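PDB 1Y2M: phenylalanine ammonia-lyase from Rhodosporidium toruloides, which catalyses the non-oxidative deamination of L-phenylalanine and L-tyrosine to trans-cinnamic acid and p-coumaric acid, the committing step of phenylpropanoid metabolism. Local coordinates for residues B[327-330]-B[331-335]; B[591-594]-B[595-599]; B[244-247]-B[248-252]; B[471-474]-B[475-479]; B[270-273]-B[274-278]. All coordinates share one frame; numbering follows the deposited sequence.

Interaction 1 of 5, residues B[327-330]-B[331-335]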
loop_
_atom_site.group_PDB
_atom_site.type_symbol
_atom_site.label_atom_id
_atom_site.label_comp_id
_atom_site.label_asym_id
_atom_site.label_seq_id
_atom_site.Cartn_x
_atom_site.Cartn_y
_atom_site.Cartn_z
ATOM N N GLU B 327 -13.610 26.175 -9.726
ATOM C CA GLU B 327 -12.322 26.773 -10.013
ATOM C C GLU B 327 -11.644 26.156 -11.225
ATOM O O GLU B 327 -11.160 26.852 -12.112
ATOM C CB GLU B 327 -11.433 26.669 -8.783
ATOM C CG GLU B 327 -10.005 27.037 -8.995
ATOM C CD GLU B 327 -9.158 26.914 -7.699
ATOM O OE1 GLU B 327 -9.756 26.825 -6.609
ATOM O OE2 GLU B 327 -7.936 26.930 -7.805
ATOM N N VAL B 328 -11.549 24.834 -11.217
ATOM C CA VAL B 328 -10.833 24.137 -12.290
ATOM C C VAL B 328 -11.571 24.320 -13.657
ATOM O O VAL B 328 -10.958 24.623 -14.691
ATOM C CB VAL B 328 -10.664 22.646 -11.949
ATOM C CG1 VAL B 328 -10.144 21.882 -13.169
ATOM C CG2 VAL B 328 -9.775 22.462 -10.694
ATOM N N ALA B 329 -12.873 24.144 -13.667
ATOM C CA ALA B 329 -13.672 24.349 -14.881
ATOM C C ALA B 329 -13.481 25.762 -15.411
ATOM O O ALA B 329 -13.332 25.987 -16.604
ATOM C CB ALA B 329 -15.115 24.070 -14.618
ATOM N N GLY B 330 -13.448 26.723 -14.502
ATOM C CA GLY B 330 -13.227 28.120 -14.890
ATOM C C GLY B 330 -11.857 28.352 -15.494
ATOM O O GLY B 330 -11.724 29.134 -16.447
ATOM N N ASN B 331 -10.820 27.753 -14.921
ATOM C CA ASN B 331 -9.462 27.873 -15.496
ATOM C C ASN B 331 -9.431 27.295 -16.898
ATOM O O ASN B 331 -8.968 27.950 -17.823
ATOM C CB ASN B 331 -8.425 27.144 -14.637
ATOM C CG ASN B 331 -8.128 27.842 -13.313
ATOM O OD1 ASN B 331 -8.361 29.035 -13.166
ATOM N ND2 ASN B 331 -7.510 27.075 -12.360
ATOM N N ILE B 332 -9.987 26.102 -17.071
ATOM C CA ILE B 332 -9.961 25.460 -18.380
ATOM C C ILE B 332 -10.878 26.220 -19.360
ATOM O O ILE B 332 -10.526 26.416 -20.529
ATOM C CB ILE B 332 -10.307 23.964 -18.293
ATOM C CG1 ILE B 332 -9.267 23.246 -17.430
ATOM C CG2 ILE B 332 -10.415 23.345 -19.662
ATOM C CD1 ILE B 332 -9.721 21.871 -17.038
ATOM N N ARG B 333 -12.041 26.675 -18.901
ATOM C CA ARG B 333 -12.898 27.507 -19.716
ATOM C C ARG B 333 -12.141 28.758 -20.244
ATOM O O ARG B 333 -12.195 29.069 -21.432
ATOM C CB ARG B 333 -14.141 27.935 -18.880
ATOM C CG ARG B 333 -15.172 28.768 -19.663
ATOM C CD ARG B 333 -16.499 28.911 -18.932
ATOM N NE ARG B 333 -16.383 29.658 -17.659
ATOM C CZ ARG B 333 -16.453 29.125 -16.428
ATOM N NH1 ARG B 333 -16.593 27.793 -16.216
ATOM N NH2 ARG B 333 -16.360 29.924 -15.373
ATOM N N LYS B 334 -11.431 29.418 -19.345
ATOM C CA LYS B 334 -10.642 30.614 -19.681
ATOM C C LYS B 334 -9.620 30.287 -20.759
ATOM O O LYS B 334 -9.518 30.986 -21.764
ATOM C CB LYS B 334 -9.968 31.169 -18.434
ATOM C CG LYS B 334 -8.982 32.296 -18.759
ATOM C CD LYS B 334 -9.134 33.519 -17.872
ATOM C CE LYS B 334 -8.827 33.259 -16.449
ATOM N NZ LYS B 334 -8.791 34.557 -15.691
ATOM N N LEU B 335 -8.901 29.191 -20.568
ATOM C CA LEU B 335 -7.875 28.786 -21.525
ATOM C C LEU B 335 -8.450 28.469 -22.892
ATOM O O LEU B 335 -7.762 28.709 -23.877
ATOM C CB LEU B 335 -7.103 27.588 -21.015
ATOM C CG LEU B 335 -6.271 27.804 -19.740
ATOM C CD1 LEU B 335 -5.691 26.501 -19.337
ATOM C CD2 LEU B 335 -5.159 28.857 -19.963
HETATM O O HOH W 1 -7.109 28.448 -9.710
#
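Glu327 and Asn331, one helical turn apart, are joined by polar contacts of two kinds, through a water and through the backbone. The water donates to Glu327 OE2 at 2.6 Å and accepts from Asn331 ND2 at 3.0 Å, while the two side chains run side by side in the same direction with carboxylate and amide planes 78° apart. Glu327 reaches the water on an extended chain, its CG anti to the backbone N (chi1 170°). Both polar ends also have partners beyond the turn: OE2 takes a hydrogen bond from Gln44 N, and ND2 gives one to Gln294 OE1 on helix 273-303. With an alanine at Asn331 the bridging water would probably lose its N-H donor, and Gln294 OE1 would lose this partner. Along the backbone, Asn331 N, Ile332 N, Arg333 N and Lys334 N each bond to the carbonyl four residues earlier, the shortest being Arg333 N to Ala329 O at 2.7 Å. Apolar contact is made by Val328 CG1 against Ile332 CD1 at 3.9 Å, the pair lying alongside each other. The Arg333 chain bends at chi3 (64°), which folds one guanidinium face over Gly330 CA, 3.6 Å from NH1; NH1 itself bonds to Phe311 O. These are i to i+4 contacts of a regular alpha-helix, 323-336, packed against helices 273-303 and 368-391.

Interaction 2 of 5, residues B[591-594]-B[595-599]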
loop_
_atom_site.group_PDB
_atom_site.type_symbol
_atom_site.label_atom_id
_atom_site.label_comp_id
_atom_site.label_asym_id
_atom_site.label_seq_id
_atom_site.Cartn_x
_atom_site.Cartn_y
_atom_site.Cartn_z
ATOM N N TYR B 591 -2.830 4.392 -42.193
ATOM C CA TYR B 591 -2.446 4.068 -43.547
ATOM C C TYR B 591 -1.416 5.039 -44.048
ATOM O O TYR B 591 -1.468 6.241 -43.730
ATOM C CB TYR B 591 -3.642 4.196 -44.509
ATOM C CG TYR B 591 -4.698 3.109 -44.512
ATOM C CD1 TYR B 591 -5.244 2.696 -45.721
ATOM C CD2 TYR B 591 -5.193 2.547 -43.348
ATOM C CE1 TYR B 591 -6.211 1.736 -45.783
ATOM C CE2 TYR B 591 -6.199 1.568 -43.414
ATOM C CZ TYR B 591 -6.687 1.187 -44.640
ATOM O OH TYR B 591 -7.653 0.232 -44.805
ATOM N N ASP B 592 -0.520 4.524 -44.885
ATOM C CA ASP B 592 0.392 5.351 -45.621
ATOM C C ASP B 592 -0.404 6.227 -46.620
ATOM O O ASP B 592 -1.560 5.921 -46.978
ATOM C CB ASP B 592 1.407 4.486 -46.308
ATOM C CG ASP B 592 2.542 4.023 -45.368
ATOM O OD1 ASP B 592 2.527 4.311 -44.156
ATOM O OD2 ASP B 592 3.461 3.339 -45.869
ATOM N N LEU B 593 0.212 7.333 -47.024
ATOM C CA LEU B 593 -0.502 8.396 -47.712
ATOM C C LEU B 593 -1.172 7.942 -48.998
ATOM O O LEU B 593 -2.357 8.173 -49.211
ATOM C CB LEU B 593 0.438 9.562 -47.965
ATOM C CG LEU B 593 -0.167 10.749 -48.703
ATOM C CD1 LEU B 593 -1.180 11.417 -47.833
ATOM C CD2 LEU B 593 0.907 11.757 -49.152
ATOM N N VAL B 594 -0.419 7.261 -49.842
ATOM C CA VAL B 594 -0.949 6.866 -51.136
ATOM C C VAL B 594 -2.124 5.878 -50.993
ATOM O O VAL B 594 -3.210 6.146 -51.503
ATOM C CB VAL B 594 0.154 6.326 -52.036
ATOM C CG1 VAL B 594 -0.427 5.713 -53.340
ATOM C CG2 VAL B 594 1.110 7.482 -52.364
ATOM N N PRO B 595 -1.912 4.741 -50.301
ATOM C CA PRO B 595 -3.113 3.876 -50.180
ATOM C C PRO B 595 -4.277 4.501 -49.400
ATOM O O PRO B 595 -5.420 4.129 -49.669
ATOM C CB PRO B 595 -2.586 2.612 -49.475
ATOM C CG PRO B 595 -1.366 3.071 -48.725
ATOM C CD PRO B 595 -0.736 4.114 -49.687
ATOM N N ARG B 596 -4.006 5.387 -48.455
ATOM C CA ARG B 596 -5.049 6.067 -47.714
ATOM C C ARG B 596 -6.003 6.777 -48.644
ATOM O O ARG B 596 -7.210 6.682 -48.512
ATOM C CB ARG B 596 -4.450 7.085 -46.759
ATOM C CG ARG B 596 -5.508 7.601 -45.793
ATOM C CD ARG B 596 -4.947 8.524 -44.752
ATOM N NE ARG B 596 -5.933 8.818 -43.711
ATOM C CZ ARG B 596 -5.705 9.687 -42.743
ATOM N NH1 ARG B 596 -4.533 10.304 -42.692
ATOM N NH2 ARG B 596 -6.613 9.919 -41.834
ATOM N N TRP B 597 -5.447 7.553 -49.564
ATOM C CA TRP B 597 -6.305 8.365 -50.447
ATOM C C TRP B 597 -7.026 7.531 -51.499
ATOM O O TRP B 597 -8.149 7.834 -51.857
ATOM C CB TRP B 597 -5.514 9.528 -51.046
ATOM C CG TRP B 597 -5.379 10.599 -49.981
ATOM C CD1 TRP B 597 -4.268 10.947 -49.284
ATOM C CD2 TRP B 597 -6.450 11.372 -49.458
ATOM N NE1 TRP B 597 -4.570 11.920 -48.377
ATOM C CE2 TRP B 597 -5.906 12.211 -48.464
ATOM C CE3 TRP B 597 -7.829 11.438 -49.728
ATOM C CZ2 TRP B 597 -6.697 13.107 -47.739
ATOM C CZ3 TRP B 597 -8.607 12.351 -49.023
ATOM C CH2 TRP B 597 -8.026 13.175 -48.037
ATOM N N HIS B 598 -6.391 6.481 -52.001
ATOM C CA HIS B 598 -7.071 5.580 -52.898
ATOM C C HIS B 598 -8.191 4.839 -52.179
ATOM O O HIS B 598 -9.249 4.656 -52.749
ATOM C CB HIS B 598 -6.076 4.658 -53.599
ATOM C CG HIS B 598 -5.297 5.371 -54.651
ATOM N ND1 HIS B 598 -5.819 5.673 -55.893
ATOM C CD2 HIS B 598 -4.055 5.906 -54.627
ATOM C CE1 HIS B 598 -4.935 6.359 -56.588
ATOM N NE2 HIS B 598 -3.852 6.503 -55.852
ATOM N N ASP B 599 -7.958 4.456 -50.937
ATOM C CA ASP B 599 -9.024 3.853 -50.133
ATOM C C ASP B 599 -10.234 4.798 -49.925
ATOM O O ASP B 599 -11.411 4.444 -50.157
ATOM C CB ASP B 599 -8.427 3.387 -48.793
ATOM C CG ASP B 599 -9.501 2.994 -47.793
ATOM O OD1 ASP B 599 -9.808 1.769 -47.708
ATOM O OD2 ASP B 599 -10.094 3.901 -47.174
#
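Between Tyr591 and Arg596 the chain turns from extended backbone into helix 593-611, whose first i+4 bonds are Arg596 N to Asp592 O at 2.9 Å, Trp597 N to Leu593 O and His598 N to Val594 O. Tyr591 CB rests on Arg596 CB at 3.7 Å, and its ring continues across the first turn, with CD1 near Arg596 CA and CE1 4.1 Å from Asp599 CG. Ring and carboxylate planes stand 60° apart; Asp599 OD2 is held in a salt bridge by Arg584. Replacing Tyr591 with an alanine would probably uncover the Arg596 backbone and open a gap beside Asp599. Asp592 occupies the N-cap position, but its carboxylate makes no capping bond and accepts instead from Ser462 OG. Pro595, at a first-turn site where no amide hydrogen is needed, sets CG 3.3 Å from Asp592 O. Leu593 CD1 meets the Trp597 indole at its edge, in the ring plane, 3.4 Å from CD1. With CG anti to the backbone N (chi1 179°), the turn at chi2 (68°) brings Leu593 CD1 there. His598 turns a ring edge to Val594 O, with CD2 at 3.2 Å. Asp354 of a second subunit packs on Asp592 and Pro595.

Interaction 3 of 5, residues B[244-247]-B[248-252]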
loop_
_atom_site.group_PDB
_atom_site.type_symbol
_atom_site.label_atom_id
_atom_site.label_comp_id
_atom_site.label_asym_id
_atom_site.label_seq_id
_atom_site.Cartn_x
_atom_site.Cartn_y
_atom_site.Cartn_z
ATOM N N LEU B 244 33.773 21.573 3.463
ATOM C CA LEU B 244 34.778 21.877 4.438
ATOM C C LEU B 244 34.275 21.605 5.865
ATOM O O LEU B 244 33.070 21.507 6.124
ATOM C CB LEU B 244 35.101 23.374 4.344
ATOM C CG LEU B 244 35.494 23.974 3.012
ATOM C CD1 LEU B 244 35.628 25.467 3.124
ATOM C CD2 LEU B 244 36.795 23.352 2.521
ATOM N N TYR B 245 35.192 21.469 6.795
ATOM C CA TYR B 245 34.786 21.470 8.181
ATOM C C TYR B 245 34.134 22.802 8.502
ATOM O O TYR B 245 34.507 23.859 7.948
ATOM C CB TYR B 245 35.948 21.173 9.110
ATOM C CG TYR B 245 36.315 19.728 9.036
ATOM C CD1 TYR B 245 35.581 18.766 9.742
ATOM C CD2 TYR B 245 37.378 19.305 8.232
ATOM C CE1 TYR B 245 35.902 17.382 9.615
ATOM C CE2 TYR B 245 37.707 17.961 8.114
ATOM C CZ TYR B 245 36.990 17.010 8.814
ATOM O OH TYR B 245 37.338 15.662 8.710
ATOM N N ALA B 246 33.149 22.759 9.400
ATOM C CA ALA B 246 32.379 23.966 9.733
ATOM C C ALA B 246 33.289 25.103 10.169
ATOM O O ALA B 246 33.093 26.232 9.728
ATOM C CB ALA B 246 31.365 23.707 10.788
ATOM N N ARG B 247 34.270 24.824 11.032
ATOM C CA ARG B 247 35.193 25.913 11.461
ATOM C C ARG B 247 36.014 26.523 10.339
ATOM O O ARG B 247 36.198 27.720 10.295
ATOM C CB ARG B 247 36.092 25.439 12.599
ATOM C CG ARG B 247 35.315 25.311 13.887
ATOM C CD ARG B 247 36.199 24.923 15.005
ATOM N NE ARG B 247 35.423 24.898 16.232
ATOM C CZ ARG B 247 35.388 25.856 17.146
ATOM N NH1 ARG B 247 36.165 26.937 17.077
ATOM N NH2 ARG B 247 34.611 25.700 18.199
ATOM N N GLU B 248 36.472 25.709 9.394
ATOM C CA GLU B 248 37.160 26.230 8.209
ATOM C C GLU B 248 36.247 27.165 7.419
ATOM O O GLU B 248 36.674 28.273 7.022
ATOM C CB GLU B 248 37.622 25.098 7.305
ATOM C CG GLU B 248 38.608 24.196 7.953
ATOM C CD GLU B 248 38.912 22.937 7.133
ATOM O OE1 GLU B 248 38.092 22.444 6.299
ATOM O OE2 GLU B 248 39.998 22.379 7.394
ATOM N N ALA B 249 35.013 26.750 7.187
ATOM C CA ALA B 249 34.103 27.581 6.410
ATOM C C ALA B 249 33.836 28.887 7.138
ATOM O O ALA B 249 33.851 29.965 6.542
ATOM C CB ALA B 249 32.781 26.845 6.123
HETATM N N MSE B 250 33.613 28.815 8.443
HETATM C CA MSE B 250 33.317 30.007 9.202
HETATM C C MSE B 250 34.471 30.989 9.173
HETATM O O MSE B 250 34.266 32.212 9.118
HETATM C CB MSE B 250 32.954 29.658 10.624
HETATM C CG MSE B 250 31.539 29.094 10.658
HETATM SE SE MSE B 250 30.826 28.856 12.457
HETATM C CE MSE B 250 31.830 27.110 12.827
ATOM N N ALA B 251 35.695 30.461 9.178
ATOM C CA ALA B 251 36.895 31.315 9.199
ATOM C C ALA B 251 37.027 32.084 7.876
ATOM O O ALA B 251 37.462 33.238 7.873
ATOM C CB ALA B 251 38.126 30.490 9.440
ATOM N N LEU B 252 36.677 31.445 6.751
ATOM C CA LEU B 252 36.619 32.136 5.444
ATOM C C LEU B 252 35.724 33.358 5.493
ATOM O O LEU B 252 35.989 34.381 4.841
ATOM C CB LEU B 252 36.084 31.199 4.341
ATOM C CG LEU B 252 36.981 30.078 3.840
ATOM C CD1 LEU B 252 36.206 29.257 2.788
ATOM C CD2 LEU B 252 38.273 30.611 3.270
#
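The Tyr245 ring has Glu248 OE1 at its edge, near the ring plane, 3.8 Å from CD2. The ring and the Glu248 carboxylate run side by side with planes 76° apart. The same OE1 accepts from Tyr245 N at 3.1 Å, in a somewhat bent bond (N-H...O 144°) that arrives from above the carboxylate plane. Glu248 reaches back this far because its CG lies anti to the carbonyl carbon (chi1 -62°) and the chain beyond is extended. Leu244 CB also touches Glu248 OE1, at 3.7 Å. Farther out, Leu244 CD1 meets Leu252 CD1 at 3.8 Å, the two side chains crossing at about a right angle. On another side of the helix, the selenomethionine Met250 bends at chi3 and lays CE 4.0 Å from Ala246 CB and close to Arg247 CG. Arg247 sends its NE to Gly227 O. Backbone bonds from Ala249 N to Tyr245 O, at 3.0 Å, from Met250 N to Ala246 O and from Ala251 N to Arg247 O build the turns. The N3 side chain accepting from the N-cap amide is one half of a capping box, not completed by the N-cap tyrosine, at the junction of strand 240-245 and helix 246-252.

Interaction 4 of 5, residues B[471-474]-B[475-479]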
loop_
_atom_site.group_PDB
_atom_site.type_symbol
_atom_site.label_atom_id
_atom_site.label_comp_id
_atom_site.label_asym_id
_atom_site.label_seq_id
_atom_site.Cartn_x
_atom_site.Cartn_y
_atom_site.Cartn_z
ATOM N N ASP B 471 4.162 6.974 -25.178
ATOM C CA ASP B 471 2.937 6.353 -24.662
ATOM C C ASP B 471 3.325 5.359 -23.574
ATOM O O ASP B 471 2.769 5.342 -22.490
ATOM C CB ASP B 471 2.232 5.627 -25.826
ATOM C CG ASP B 471 0.764 5.351 -25.565
ATOM O OD1 ASP B 471 0.112 6.029 -24.715
ATOM O OD2 ASP B 471 0.217 4.479 -26.303
ATOM N N ILE B 472 4.316 4.536 -23.879
ATOM C CA ILE B 472 4.819 3.529 -22.927
ATOM C C ILE B 472 5.468 4.217 -21.718
ATOM O O ILE B 472 5.220 3.793 -20.575
ATOM C CB ILE B 472 5.827 2.592 -23.635
ATOM C CG1 ILE B 472 5.110 1.764 -24.716
ATOM C CG2 ILE B 472 6.545 1.683 -22.634
ATOM C CD1 ILE B 472 6.075 1.194 -25.807
ATOM N N ALA B 473 6.317 5.234 -21.935
ATOM C CA ALA B 473 6.883 5.975 -20.815
ATOM C C ALA B 473 5.826 6.555 -19.884
ATOM O O ALA B 473 5.983 6.498 -18.675
ATOM C CB ALA B 473 7.845 7.063 -21.318
ATOM N N ALA B 474 4.753 7.132 -20.447
ATOM C CA ALA B 474 3.720 7.741 -19.671
ATOM C C ALA B 474 3.110 6.677 -18.759
ATOM O O ALA B 474 2.804 6.919 -17.569
ATOM C CB ALA B 474 2.670 8.346 -20.588
ATOM N N ALA B 475 2.906 5.484 -19.296
ATOM C CA ALA B 475 2.353 4.379 -18.491
ATOM C C ALA B 475 3.307 4.124 -17.308
ATOM O O ALA B 475 2.901 3.943 -16.161
ATOM C CB ALA B 475 2.202 3.130 -19.315
ATOM N N ALA B 476 4.584 4.030 -17.616
ATOM C CA ALA B 476 5.584 3.691 -16.595
ATOM C C ALA B 476 5.564 4.736 -15.461
ATOM O O ALA B 476 5.687 4.437 -14.264
ATOM C CB ALA B 476 6.952 3.647 -17.227
ATOM N N TYR B 477 5.496 6.016 -15.840
ATOM C CA TYR B 477 5.537 7.076 -14.823
ATOM C C TYR B 477 4.293 6.972 -13.960
ATOM O O TYR B 477 4.354 7.152 -12.736
ATOM C CB TYR B 477 5.635 8.442 -15.487
ATOM C CG TYR B 477 6.801 8.655 -16.404
ATOM C CD1 TYR B 477 8.062 8.095 -16.186
ATOM C CD2 TYR B 477 6.635 9.461 -17.557
ATOM C CE1 TYR B 477 9.138 8.348 -17.088
ATOM C CE2 TYR B 477 7.728 9.721 -18.477
ATOM C CZ TYR B 477 8.964 9.132 -18.238
ATOM O OH TYR B 477 10.005 9.389 -19.110
ATOM N N THR B 478 3.155 6.694 -14.600
ATOM C CA THR B 478 1.899 6.610 -13.900
ATOM C C THR B 478 1.938 5.439 -12.907
ATOM O O THR B 478 1.524 5.571 -11.739
ATOM C CB THR B 478 0.742 6.508 -14.908
ATOM O OG1 THR B 478 0.791 7.655 -15.754
ATOM C CG2 THR B 478 -0.575 6.449 -14.252
ATOM N N SER B 479 2.467 4.285 -13.315
ATOM C CA SER B 479 2.564 3.144 -12.400
ATOM C C SER B 479 3.406 3.519 -11.194
ATOM O O SER B 479 3.056 3.247 -10.052
ATOM C CB SER B 479 3.251 1.968 -13.079
ATOM O OG SER B 479 2.495 1.481 -14.185
#
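Tyr477 CG and Thr478 OG1 both stand anti to their own carbonyl carbons (chi1 -57° and -58°), which turns the ring and the hydroxyl back along the helix onto Ala473 and Ala474. One face of the Tyr477 ring lies over Ala473 O, which is 3.2 Å from CG and offset toward the rim. Farther along the ring, CZ and OH lean on the Ala473 methyl, with CZ to CB at 3.9 Å. Ala473 O meanwhile accepts from Tyr477 N at 2.9 Å, so the carbonyl is bonded by the amide and covered by the ring of one residue. Thr478 OG1 donates to Ala474 O at 2.8 Å, and Thr478 N bonds to the same oxygen at 3.0 Å. The two donors come from opposite faces of the carbonyl plane, and the bond from OG1 gives the buried hydroxyl a partner within its own helix. Ala475 N and Ala476 N continue the regular bonds to Asp471 O and Ile472 O. Ala474 meets Phe437 of helix 416-443 and Leu523 of helix 506-560, while Ala475 and Ala476 pack on Ala495 and Thr208 of a third subunit. This is a buried alpha-helix with a threonine hydroxyl bonded to the i-4 carbonyl, in helix 468-484, which begins at the cinnamate-binding Lys468.

Interaction 5 of 5, residues B[270-273]-B[274-278]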
loop_
_atom_site.group_PDB
_atom_site.type_symbol
_atom_site.label_atom_id
_atom_site.label_comp_id
_atom_site.label_asym_id
_atom_site.label_seq_id
_atom_site.Cartn_x
_atom_site.Cartn_y
_atom_site.Cartn_z
ATOM N N ASN B 270 14.876 20.358 18.734
ATOM C CA ASN B 270 13.452 19.967 18.830
ATOM C C ASN B 270 12.687 20.830 17.873
ATOM O O ASN B 270 12.783 22.063 17.932
ATOM C CB ASN B 270 12.830 20.265 20.229
ATOM C CG ASN B 270 13.080 19.198 21.244
ATOM O OD1 ASN B 270 13.782 18.230 20.997
ATOM N ND2 ASN B 270 12.485 19.366 22.416
ATOM N N GLY B 271 11.861 20.220 17.034
ATOM C CA GLY B 271 11.050 21.005 16.118
ATOM C C GLY B 271 10.877 20.377 14.777
ATOM O O GLY B 271 11.362 19.286 14.489
ATOM N N THR B 272 10.148 21.079 13.924
ATOM C CA THR B 272 9.634 20.503 12.710
ATOM C C THR B 272 10.210 21.203 11.460
ATOM O O THR B 272 9.732 20.997 10.351
ATOM C CB THR B 272 8.102 20.564 12.656
ATOM O OG1 THR B 272 7.681 21.926 12.454
ATOM C CG2 THR B 272 7.487 20.011 13.908
ATOM N N ALA B 273 11.257 22.002 11.626
ATOM C CA ALA B 273 11.716 22.844 10.514
ATOM C C ALA B 273 12.170 22.119 9.269
ATOM O O ALA B 273 12.064 22.638 8.169
ATOM C CB ALA B 273 12.775 23.815 10.974
ATOM N N VAL B 274 12.750 20.922 9.409
ATOM C CA VAL B 274 13.304 20.253 8.247
ATOM C C VAL B 274 12.167 19.663 7.415
ATOM O O VAL B 274 12.087 19.880 6.209
ATOM C CB VAL B 274 14.299 19.194 8.674
ATOM C CG1 VAL B 274 14.837 18.454 7.450
ATOM C CG2 VAL B 274 15.438 19.823 9.529
ATOM N N SER B 275 11.259 18.943 8.060
ATOM C CA SER B 275 10.095 18.432 7.328
ATOM C C SER B 275 9.221 19.557 6.790
ATOM O O SER B 275 8.737 19.480 5.653
ATOM C CB SER B 275 9.278 17.494 8.207
ATOM O OG SER B 275 8.972 18.141 9.421
ATOM N N ALA B 276 9.019 20.616 7.577
ATOM C CA ALA B 276 8.252 21.771 7.070
ATOM C C ALA B 276 8.948 22.398 5.836
ATOM O O ALA B 276 8.292 22.851 4.874
ATOM C CB ALA B 276 8.055 22.791 8.152
ATOM N N SER B 277 10.267 22.505 5.898
ATOM C CA SER B 277 10.993 23.038 4.756
ATOM C C SER B 277 10.734 22.183 3.510
ATOM O O SER B 277 10.316 22.657 2.444
ATOM C CB SER B 277 12.477 23.043 5.034
ATOM O OG SER B 277 13.122 23.457 3.846
HETATM N N MSE B 278 11.034 20.896 3.613
HETATM C CA MSE B 278 10.877 20.036 2.432
HETATM C C MSE B 278 9.431 19.970 1.931
HETATM O O MSE B 278 9.173 19.930 0.703
HETATM C CB MSE B 278 11.389 18.624 2.676
HETATM C CG MSE B 278 11.553 17.889 1.384
HETATM SE SE MSE B 278 12.679 16.300 1.631
HETATM C CE MSE B 278 13.343 16.081 -0.285
#
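The start of the long helix 273-303, just after a loop that carries a probable cinnamate-binding residue, is closed by Thr272 and Ala273 meeting the first turn. Thr272 is the N-cap, yet its side chain makes no capping bond: OG1 is hydrogen-bonded to Glu389 OE2. Its carbonyl does the work, accepting from Ala276 N at 2.9 Å in a nearly straight bond (N-H...O 165°). Ser275 OG stands 3.1 Å from the same Thr272 O. Chi1 of 53° places this OG between its own backbone N and carbonyl carbon, turned toward the N-cap residue; its one proton has another acceptor within reach and a second conformer is deposited, so this bond is not settled. The Ala276 methyl closes on Thr272 O as well, with CB at 3.3 Å. One step on, Ser277 N bonds to Ala273 O at 2.9 Å from above the carbonyl plane, and Ser277 CB touches that oxygen at 3.2 Å. The Ser277 hydroxyl goes elsewhere, to Val164 O. Asp214 OD2 takes a hydrogen bond from Ser275 N and a weak one from Val274 N. Gly271 bonds through its backbone to Ser212 and Asp214; Ala211, Ser212 and Gly213 form the imidazolinone of the mature enzyme, although the modified Ser212 is absent from this structure. The arrangement is a helix N-terminus at the active site of the PAL/histidase family, next to Asn270, which by similarity binds cinnamate.

From the N terminus the order is interaction 3, 5, 1, 4 and 2; all are local and in series, so none nests within or crosses another. Interaction 3 turns strand 240-245 into helix 246-252, and interaction 5 closes the loop between helices 264-269 and 273-303, their centres about 25 Å apart. Interaction 1 follows within helix 323-336, which packs against that same helix 273-303. Interaction 4 lies within helix 468-484, its centre about 27 Å from that of interaction 1, beside helix 506-560, which also meets the start of helix 273-303. Interaction 2 starts helix 593-611 on the opposite side of the chain's centre from interactions 3 and 5, about 72 Å from interaction 3 between centres.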